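Local coordinates for protein arginine decarboxylase (PDB 3NZP) that probably catalyses the pyridoxal-phosphate-dependent decarboxylation of arginine to agmatine, a step in polyamine biosynthesis, at residues 464-478 with 497-511. Residues are numbered along the deposited sequence; the frame is centred on the assembly and turned at random.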
ATOM      1  N   PRO B 464       1.663 -16.751  19.144  1.00 43.52           N
ATOM      2  CA  PRO B 464       1.038 -18.023  18.782  1.00 40.40           C
ATOM      3  C   PRO B 464      -0.328 -18.146  19.429  1.00 41.64           C
ATOM      4  O   PRO B 464      -0.582 -17.531  20.461  1.00 45.17           O
ATOM      5  CB  PRO B 464       2.009 -19.049  19.332  1.00 49.67           C
ATOM      6  CG  PRO B 464       3.315 -18.328  19.286  1.00 49.77           C
ATOM      7  CD  PRO B 464       2.952 -16.981  19.805  1.00 40.00           C
ATOM      8  N   LEU B 465      -1.202 -18.951  18.839  1.00 34.36           N
ATOM      9  CA  LEU B 465      -2.534 -19.112  19.396  1.00 39.61           C
ATOM     10  C   LEU B 465      -2.611 -20.069  20.571  1.00 42.43           C
ATOM     11  O   LEU B 465      -3.564 -20.030  21.353  1.00 41.16           O
ATOM     12  CB  LEU B 465      -3.508 -19.564  18.317  1.00 40.25           C
ATOM     13  CG  LEU B 465      -4.195 -18.420  17.567  1.00 42.83           C
ATOM     14  CD1 LEU B 465      -3.152 -17.552  16.886  1.00 42.89           C
ATOM     15  CD2 LEU B 465      -5.175 -19.002  16.554  1.00 43.94           C
ATOM     16  N   ASP B 466      -1.609 -20.927  20.693  1.00 45.70           N
ATOM     17  CA  ASP B 466      -1.577 -21.910  21.762  1.00 46.02           C
ATOM     18  C   ASP B 466      -0.134 -22.243  22.101  1.00 48.13           C
ATOM     19  O   ASP B 466       0.802 -21.631  21.576  1.00 46.59           O
ATOM     20  CB  ASP B 466      -2.307 -23.179  21.320  1.00 40.70           C
ATOM     21  CG  ASP B 466      -1.556 -23.938  20.234  1.00 53.47           C
ATOM     22  OD1 ASP B 466      -2.061 -24.990  19.774  1.00 58.05           O
ATOM     23  OD2 ASP B 466      -0.454 -23.491  19.834  1.00 59.64           O
ATOM     24  N   ARG B 467       0.035 -23.232  22.972  1.00 55.34           N
ATOM     25  CA  ARG B 467       1.352 -23.676  23.405  1.00 59.46           C
ATOM     26  C   ARG B 467       2.038 -22.560  24.202  1.00 59.47           C
ATOM     27  O   ARG B 467       3.265 -22.474  24.251  1.00 57.21           O
ATOM     28  CB  ARG B 467       2.189 -24.055  22.185  1.00 58.28           C
ATOM     29  CG  ARG B 467       3.081 -25.256  22.403  1.00 70.75           C
ATOM     30  CD  ARG B 467       3.907 -25.529  21.167  1.00 84.19           C
ATOM     31  NE  ARG B 467       3.050 -25.813  20.018  1.00 94.05           N
ATOM     32  CZ  ARG B 467       2.736 -27.032  19.596  1.00 96.79           C
ATOM     33  NH1 ARG B 467       1.939 -27.178  18.540  1.00 93.97           N
ATOM     34  NH2 ARG B 467       3.238 -28.098  20.218  1.00 92.95           N
ATOM     35  N   LEU B 468       1.226 -21.721  24.842  1.00 63.58           N
ATOM     36  CA  LEU B 468       1.712 -20.590  25.636  1.00 67.67           C
ATOM     37  C   LEU B 468       2.195 -20.986  27.021  1.00 74.86           C
ATOM     38  O   LEU B 468       2.970 -20.255  27.647  1.00 81.47           O
ATOM     39  CB  LEU B 468       0.609 -19.537  25.756  1.00 60.68           C
ATOM     40  CG  LEU B 468       0.252 -18.880  24.421  1.00 55.30           C
ATOM     41  CD1 LEU B 468      -1.057 -18.098  24.543  1.00 55.48           C
ATOM     42  CD2 LEU B 468       1.411 -17.982  23.994  1.00 47.82           C
ATOM     43  N   ASP B 469       1.717 -22.133  27.501  1.00 76.51           N
ATOM     44  CA  ASP B 469       2.111 -22.647  28.811  1.00 70.62           C
ATOM     45  C   ASP B 469       3.580 -23.093  28.757  1.00 66.53           C
ATOM     46  O   ASP B 469       4.209 -23.314  29.789  1.00 65.12           O
ATOM     47  CB  ASP B 469       1.198 -23.812  29.203  1.00 67.52           C
ATOM     48  CG  ASP B 469       1.088 -24.871  28.108  1.00 79.98           C
ATOM     49  OD1 ASP B 469       0.161 -25.708  28.183  1.00 86.93           O
ATOM     50  OD2 ASP B 469       1.919 -24.875  27.174  1.00 82.11           O
ATOM     51  N   GLU B 470       4.115 -23.202  27.540  1.00 64.97           N
ATOM     52  CA  GLU B 470       5.502 -23.597  27.305  1.00 63.17           C
ATOM     53  C   GLU B 470       6.331 -22.374  26.942  1.00 65.08           C
ATOM     54  O   GLU B 470       5.817 -21.415  26.373  1.00 70.19           O
ATOM     55  CB  GLU B 470       5.582 -24.594  26.159  1.00 65.55           C
ATOM     56  CG  GLU B 470       4.857 -25.889  26.423  1.00 73.61           C
ATOM     57  CD  GLU B 470       4.650 -26.700  25.160  1.00 80.64           C
ATOM     58  OE1 GLU B 470       5.644 -26.941  24.431  1.00 80.83           O
ATOM     59  OE2 GLU B 470       3.488 -27.095  24.899  1.00 79.46           O
ATOM     60  N   GLU B 471       7.618 -22.417  27.254  1.00 63.01           N
ATOM     61  CA  GLU B 471       8.514 -21.304  26.970  1.00 64.96           C
ATOM     62  C   GLU B 471       9.134 -21.429  25.576  1.00 66.85           C
ATOM     63  O   GLU B 471       9.823 -22.403  25.287  1.00 70.82           O
ATOM     64  CB  GLU B 471       9.615 -21.267  28.032  1.00 69.41           C
ATOM     65  CG  GLU B 471      10.611 -20.125  27.915  1.00 73.03           C
ATOM     66  CD  GLU B 471      10.017 -18.779  28.281  1.00 78.37           C
ATOM     67  OE1 GLU B 471       9.336 -18.679  29.328  1.00 82.35           O
ATOM     68  OE2 GLU B 471      10.243 -17.815  27.524  1.00 79.61           O
ATOM     69  N   PRO B 472       8.892 -20.444  24.692  1.00 68.20           N
ATOM     70  CA  PRO B 472       9.447 -20.474  23.330  1.00 64.84           C
ATOM     71  C   PRO B 472      10.966 -20.412  23.354  1.00 62.09           C
ATOM     72  O   PRO B 472      11.553 -19.712  24.170  1.00 65.81           O
ATOM     73  CB  PRO B 472       8.835 -19.241  22.682  1.00 68.75           C
ATOM     74  CG  PRO B 472       8.727 -18.290  23.838  1.00 77.38           C
ATOM     75  CD  PRO B 472       8.154 -19.190  24.921  1.00 70.44           C
ATOM     76  N   THR B 473      11.601 -21.129  22.438  1.00 65.95           N
ATOM     77  CA  THR B 473      13.054 -21.169  22.400  1.00 69.52           C
ATOM     78  C   THR B 473      13.618 -21.061  20.997  1.00 71.61           C
ATOM     79  O   THR B 473      14.481 -21.848  20.608  1.00 78.72           O
ATOM     80  CB  THR B 473      13.540 -22.474  23.004  1.00 71.09           C
ATOM     81  OG1 THR B 473      12.833 -23.563  22.388  1.00 59.25           O
ATOM     82  CG2 THR B 473      13.286 -22.486  24.501  1.00 75.08           C
ATOM     83  N   ARG B 474      13.144 -20.080  20.240  1.00 70.81           N
ATOM     84  CA  ARG B 474      13.607 -19.905  18.873  1.00 67.94           C
ATOM     85  C   ARG B 474      13.500 -18.464  18.412  1.00 66.20           C
ATOM     86  O   ARG B 474      12.398 -17.977  18.157  1.00 67.07           O
ATOM     87  CB  ARG B 474      12.775 -20.790  17.942  1.00 72.97           C
ATOM     88  CG  ARG B 474      13.109 -22.269  17.991  1.00 77.25           C
ATOM     89  CD  ARG B 474      14.427 -22.535  17.298  1.00 83.94           C
ATOM     90  NE  ARG B 474      14.682 -23.960  17.118  1.00 92.77           N
ATOM     91  CZ  ARG B 474      15.701 -24.455  16.421  1.00 99.83           C
ATOM     92  NH1 ARG B 474      15.857 -25.771  16.308  1.00 99.01           N
ATOM     93  NH2 ARG B 474      16.564 -23.634  15.837  1.00100.95           N
ATOM     94  N   SER B 475      14.632 -17.777  18.305  1.00 61.79           N
ATOM     95  CA  SER B 475      14.605 -16.394  17.839  1.00 68.05           C
ATOM     96  C   SER B 475      14.080 -16.447  16.408  1.00 71.50           C
ATOM     97  O   SER B 475      14.809 -16.778  15.476  1.00 75.20           O
ATOM     98  CB  SER B 475      16.007 -15.777  17.872  1.00 66.08           C
ATOM     99  OG  SER B 475      16.897 -16.461  17.013  1.00 70.38           O
ATOM    100  N   ALA B 476      12.808 -16.112  16.238  1.00 72.70           N
ATOM    101  CA  ALA B 476      12.173 -16.177  14.930  1.00 72.37           C
ATOM    102  C   ALA B 476      12.046 -14.880  14.135  1.00 70.97           C
ATOM    103  O   ALA B 476      12.178 -13.777  14.663  1.00 72.73           O
ATOM    104  CB  ALA B 476      10.794 -16.807  15.089  1.00 76.13           C
ATOM    105  N   SER B 477      11.790 -15.038  12.842  1.00 69.40           N
ATOM    106  CA  SER B 477      11.583 -13.914  11.939  1.00 66.76           C
ATOM    107  C   SER B 477      10.624 -14.451  10.893  1.00 66.67           C
ATOM    108  O   SER B 477      11.039 -14.950   9.851  1.00 76.49           O
ATOM    109  CB  SER B 477      12.902 -13.480  11.303  1.00 56.24           C
ATOM    110  OG  SER B 477      13.561 -14.578  10.713  1.00 63.30           O
ATOM    111  N   ILE B 478       9.334 -14.361  11.198  1.00 66.89           N
ATOM    112  CA  ILE B 478       8.281 -14.861  10.315  1.00 70.28           C
ATOM    113  C   ILE B 478       8.119 -14.124   8.993  1.00 63.73           C
ATOM    114  O   ILE B 478       8.097 -12.900   8.957  1.00 58.53           O
ATOM    115  CB  ILE B 478       6.906 -14.833  11.020  1.00 68.20           C
ATOM    116  CG1 ILE B 478       6.531 -13.407  11.395  1.00 64.88           C
ATOM    117  CG2 ILE B 478       6.953 -15.645  12.306  1.00 70.71           C
ATOM    118  CD1 ILE B 478       5.260 -13.338  12.211  1.00 73.99           C
ATOM    119  N   LEU B 497      11.530 -11.566  18.807  1.00 65.72           N
ATOM    120  CA  LEU B 497      10.423 -12.506  18.707  1.00 56.96           C
ATOM    121  C   LEU B 497      10.882 -13.943  18.877  1.00 51.76           C
ATOM    122  O   LEU B 497      11.826 -14.379  18.223  1.00 45.19           O
ATOM    123  CB  LEU B 497       9.728 -12.357  17.354  1.00 58.91           C
ATOM    124  CG  LEU B 497       8.434 -13.160  17.168  1.00 62.59           C
ATOM    125  CD1 LEU B 497       7.341 -12.593  18.077  1.00 51.53           C
ATOM    126  CD2 LEU B 497       8.003 -13.093  15.702  1.00 64.06           C
ATOM    127  N   PHE B 498      10.212 -14.672  19.766  1.00 56.38           N
ATOM    128  CA  PHE B 498      10.532 -16.078  20.020  1.00 59.97           C
ATOM    129  C   PHE B 498       9.311 -16.971  19.874  1.00 61.35           C
ATOM    130  O   PHE B 498       8.283 -16.724  20.511  1.00 64.75           O
ATOM    131  CB  PHE B 498      11.118 -16.267  21.426  1.00 55.96           C
ATOM    132  CG  PHE B 498      12.488 -15.692  21.582  1.00 53.58           C
ATOM    133  CD1 PHE B 498      12.657 -14.355  21.915  1.00 50.52           C
ATOM    134  CD2 PHE B 498      13.611 -16.467  21.313  1.00 57.21           C
ATOM    135  CE1 PHE B 498      13.927 -13.791  21.973  1.00 55.20           C
ATOM    136  CE2 PHE B 498      14.887 -15.915  21.368  1.00 60.47           C
ATOM    137  CZ  PHE B 498      15.047 -14.572  21.696  1.00 61.00           C
ATOM    138  N   LEU B 499       9.435 -18.001  19.035  1.00 56.95           N
ATOM    139  CA  LEU B 499       8.351 -18.958  18.794  1.00 61.71           C
ATOM    140  C   LEU B 499       8.775 -20.361  19.186  1.00 63.05           C
ATOM    141  O   LEU B 499       9.963 -20.681  19.175  1.00 65.97           O
ATOM    142  CB  LEU B 499       7.958 -18.964  17.319  1.00 61.63           C
ATOM    143  CG  LEU B 499       7.377 -17.644  16.839  1.00 55.75           C
ATOM    144  CD1 LEU B 499       7.263 -17.665  15.336  1.00 55.59           C
ATOM    145  CD2 LEU B 499       6.022 -17.425  17.503  1.00 46.87           C
ATOM    146  N   HIS B 500       7.804 -21.202  19.515  1.00 62.84           N
ATOM    147  CA  HIS B 500       8.107 -22.568  19.916  1.00 68.50           C
ATOM    148  C   HIS B 500       8.614 -23.409  18.750  1.00 68.30           C
ATOM    149  O   HIS B 500       8.177 -23.248  17.612  1.00 66.62           O
ATOM    150  CB  HIS B 500       6.869 -23.218  20.542  1.00 71.27           C
ATOM    151  CG  HIS B 500       6.201 -22.364  21.576  1.00 83.77           C
ATOM    152  ND1 HIS B 500       5.409 -21.284  21.247  1.00 90.19           N
ATOM    153  CD2 HIS B 500       6.229 -22.410  22.929  1.00 83.89           C
ATOM    154  CE1 HIS B 500       4.979 -20.702  22.352  1.00 89.22           C
ATOM    155  NE2 HIS B 500       5.464 -21.366  23.387  1.00 90.03           N
ATOM    156  N   ASP B 501       9.557 -24.297  19.039  1.00 73.41           N
ATOM    157  CA  ASP B 501      10.115 -25.169  18.016  1.00 72.31           C
ATOM    158  C   ASP B 501       9.116 -26.287  17.775  1.00 68.17           C
ATOM    159  O   ASP B 501       9.081 -27.263  18.516  1.00 68.84           O
ATOM    160  CB  ASP B 501      11.442 -25.762  18.490  1.00 74.31           C
ATOM    161  CG  ASP B 501      12.115 -26.594  17.423  1.00 71.71           C
ATOM    162  OD1 ASP B 501      13.208 -27.129  17.687  1.00 78.66           O
ATOM    163  OD2 ASP B 501      11.546 -26.710  16.316  1.00 71.65           O
ATOM    164  N   VAL B 502       8.303 -26.148  16.741  1.00 63.89           N
ATOM    165  CA  VAL B 502       7.301 -27.158  16.455  1.00 66.71           C
ATOM    166  C   VAL B 502       7.577 -27.897  15.153  1.00 68.86           C
ATOM    167  O   VAL B 502       8.414 -27.477  14.358  1.00 64.49           O
ATOM    168  CB  VAL B 502       5.905 -26.518  16.377  1.00 67.14           C
ATOM    169  CG1 VAL B 502       5.529 -25.918  17.729  1.00 60.75           C
ATOM    170  CG2 VAL B 502       5.901 -25.445  15.302  1.00 61.51           C
ATOM    171  N   ASP B 503       6.873 -29.007  14.949  1.00 72.75           N
ATOM    172  CA  ASP B 503       7.025 -29.799  13.735  1.00 78.68           C
ATOM    173  C   ASP B 503       5.788 -29.591  12.867  1.00 81.56           C
ATOM    174  O   ASP B 503       4.731 -30.165  13.133  1.00 80.74           O
ATOM    175  CB  ASP B 503       7.165 -31.280  14.088  1.00 85.90           C
ATOM    176  CG  ASP B 503       7.485 -32.143  12.877  1.00 91.10           C
ATOM    177  OD1 ASP B 503       7.649 -33.369  13.051  1.00 85.19           O
ATOM    178  OD2 ASP B 503       7.576 -31.593  11.755  1.00100.55           O
ATOM    179  N   VAL B 504       5.921 -28.769  11.831  1.00 84.07           N
ATOM    180  CA  VAL B 504       4.803 -28.466  10.939  1.00 89.57           C
ATOM    181  C   VAL B 504       3.979 -29.663  10.483  1.00 93.55           C
ATOM    182  O   VAL B 504       2.743 -29.617  10.494  1.00 93.40           O
ATOM    183  CB  VAL B 504       5.290 -27.724   9.693  1.00 90.89           C
ATOM    184  CG1 VAL B 504       5.712 -26.321  10.074  1.00 91.63           C
ATOM    185  CG2 VAL B 504       6.459 -28.478   9.064  1.00 95.57           C
ATOM    186  N   GLU B 505       4.662 -30.733  10.081  1.00 93.97           N
ATOM    187  CA  GLU B 505       3.990 -31.937   9.606  1.00 93.36           C
ATOM    188  C   GLU B 505       3.473 -32.837  10.734  1.00 92.31           C
ATOM    189  O   GLU B 505       2.611 -33.685  10.510  1.00 89.58           O
ATOM    190  CB  GLU B 505       4.931 -32.724   8.693  1.00 91.17           C
ATOM    191  CG  GLU B 505       6.307 -32.984   9.281  1.00 99.92           C
ATOM    192  CD  GLU B 505       7.204 -33.764   8.331  1.00107.17           C
ATOM    193  OE1 GLU B 505       7.413 -33.300   7.190  1.00107.63           O
ATOM    194  OE2 GLU B 505       7.700 -34.844   8.723  1.00109.97           O
ATOM    195  N   LYS B 506       3.986 -32.638  11.945  1.00 94.07           N
ATOM    196  CA  LYS B 506       3.578 -33.442  13.094  1.00 93.46           C
ATOM    197  C   LYS B 506       2.386 -32.810  13.814  1.00 92.70           C
ATOM    198  O   LYS B 506       1.516 -33.510  14.329  1.00 94.82           O
ATOM    199  CB  LYS B 506       4.753 -33.591  14.069  1.00 97.06           C
ATOM    200  CG  LYS B 506       4.590 -34.694  15.110  1.00 96.97           C
ATOM    201  CD  LYS B 506       5.809 -34.781  16.020  1.00 97.74           C
ATOM    202  CE  LYS B 506       5.774 -36.042  16.876  1.00 99.44           C
ATOM    203  NZ  LYS B 506       5.809 -37.276  16.039  1.00 95.19           N
ATOM    204  N   GLU B 507       2.356 -31.481  13.850  1.00 92.08           N
ATOM    205  CA  GLU B 507       1.269 -30.757  14.507  1.00 88.10           C
ATOM    206  C   GLU B 507       0.974 -29.431  13.799  1.00 81.67           C
ATOM    207  O   GLU B 507       1.641 -29.069  12.824  1.00 76.63           O
ATOM    208  CB  GLU B 507       1.619 -30.522  15.984  1.00 90.73           C
ATOM    209  CG  GLU B 507       2.883 -29.702  16.221  1.00 96.00           C
ATOM    210  CD  GLU B 507       3.778 -30.290  17.306  1.00102.63           C
ATOM    211  OE1 GLU B 507       3.272 -30.610  18.406  1.00104.83           O
ATOM    212  OE2 GLU B 507       4.996 -30.429  17.054  1.00101.78           O
ATOM    213  N   ASN B 508      -0.040 -28.721  14.284  1.00 72.80           N
ATOM    214  CA  ASN B 508      -0.429 -27.441  13.703  1.00 64.73           C
ATOM    215  C   ASN B 508       0.027 -26.289  14.569  1.00 61.52           C
ATOM    216  O   ASN B 508      -0.083 -26.338  15.794  1.00 66.82           O
ATOM    217  CB  ASN B 508      -1.944 -27.398  13.501  1.00 61.94           C
ATOM    218  CG  ASN B 508      -2.355 -27.941  12.144  1.00 66.64           C
ATOM    219  OD1 ASN B 508      -3.516 -28.316  11.928  1.00 65.94           O
ATOM    220  ND2 ASN B 508      -1.401 -27.975  11.211  1.00 61.71           N
ATOM    221  N   TYR B 509       0.553 -25.252  13.929  1.00 55.78           N
ATOM    222  CA  TYR B 509       1.044 -24.084  14.653  1.00 52.74           C
ATOM    223  C   TYR B 509       0.524 -22.822  13.990  1.00 52.25           C
ATOM    224  O   TYR B 509       0.954 -22.476  12.889  1.00 54.39           O
ATOM    225  CB  TYR B 509       2.569 -24.083  14.655  1.00 47.87           C
ATOM    226  CG  TYR B 509       3.184 -23.176  15.691  1.00 48.00           C
ATOM    227  CD1 TYR B 509       2.765 -23.227  17.020  1.00 44.88           C
ATOM    228  CD2 TYR B 509       4.210 -22.292  15.355  1.00 48.57           C
ATOM    229  CE1 TYR B 509       3.352 -22.423  17.994  1.00 44.68           C
ATOM    230  CE2 TYR B 509       4.805 -21.481  16.326  1.00 52.24           C
ATOM    231  CZ  TYR B 509       4.367 -21.557  17.644  1.00 48.71           C
ATOM    232  OH  TYR B 509       4.943 -20.775  18.615  1.00 56.83           O
ATOM    233  N   PHE B 510      -0.397 -22.138  14.663  1.00 52.64           N
ATOM    234  CA  PHE B 510      -0.983 -20.913  14.126  1.00 53.73           C
ATOM    235  C   PHE B 510      -0.448 -19.636  14.782  1.00 52.13           C
ATOM    236  O   PHE B 510      -0.206 -19.584  15.989  1.00 55.30           O
ATOM    237  CB  PHE B 510      -2.508 -20.926  14.291  1.00 50.94           C
ATOM    238  CG  PHE B 510      -3.186 -22.080  13.625  1.00 45.80           C
ATOM    239  CD1 PHE B 510      -3.352 -23.281  14.289  1.00 45.94           C
ATOM    240  CD2 PHE B 510      -3.677 -21.960  12.329  1.00 47.10           C
ATOM    241  CE1 PHE B 510      -4.003 -24.356  13.675  1.00 52.04           C
ATOM    242  CE2 PHE B 510      -4.328 -23.029  11.705  1.00 44.43           C
ATOM    243  CZ  PHE B 510      -4.492 -24.228  12.379  1.00 41.00           C
ATOM    244  N   LEU B 511      -0.271 -18.602  13.973  1.00 46.97           N
ATOM    245  CA  LEU B 511       0.187 -17.327  14.479  1.00 43.22           C
ATOM    246  C   LEU B 511      -0.966 -16.334  14.424  1.00 45.44           C
ATOM    247  O   LEU B 511      -1.865 -16.445  13.586  1.00 40.73           O
ATOM    248  CB  LEU B 511       1.369 -16.811  13.660  1.00 36.19           C
ATOM    249  CG  LEU B 511       2.663 -17.577  13.900  1.00 42.88           C
ATOM    250  CD1 LEU B 511       3.799 -16.896  13.161  1.00 38.52           C
ATOM    251  CD2 LEU B 511       2.955 -17.630  15.397  1.00 43.82           C
TER
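His500 is clamped between Pro472 and Arg467, whose CB atoms lie 4.0 and 4.2 Å from its ring centroid over opposite faces, both within 5° of the ring normal: two CH-pi contacts. His500 NE2 donates to Glu470 O at 3.0 Å, the acceptor almost in the ring plane. His500 ND1 shares a nearly straight 2.7 Å hydrogen bond with Tyr509 OH, so both ring nitrogens are engaged and the ring's rotation is fixed.

Arg467 CB and CG cover one imidazole face; CD reaches His500 CB and Val502 CG1; a bend at chi3 (-61°) brings one guanidinium face against Val502 CG1, 3.4 Å above the guanidinium plane, offset toward the rim. NE lies against the same methyl, NH1 near Asn508 O at the guanidinium edge, and NH2 forms a salt bridge with Glu507 OE1 (3.1 Å), approaching from above the carboxylate plane.

Backbone bonds Ala476 N to Leu497 O (2.8 Å) and Leu499 N to Arg474 O join the segments at one end. At the other, Pro464 and Leu511 (CA-CA 4.4 Å) form an antiparallel non-hydrogen-bonded pair of strands 462-464 and 510-513, in the mixed beta-sheet domain that accompanies the pyridoxal-phosphate-binding barrel in class-II Orn/Lys/Arg decarboxylases.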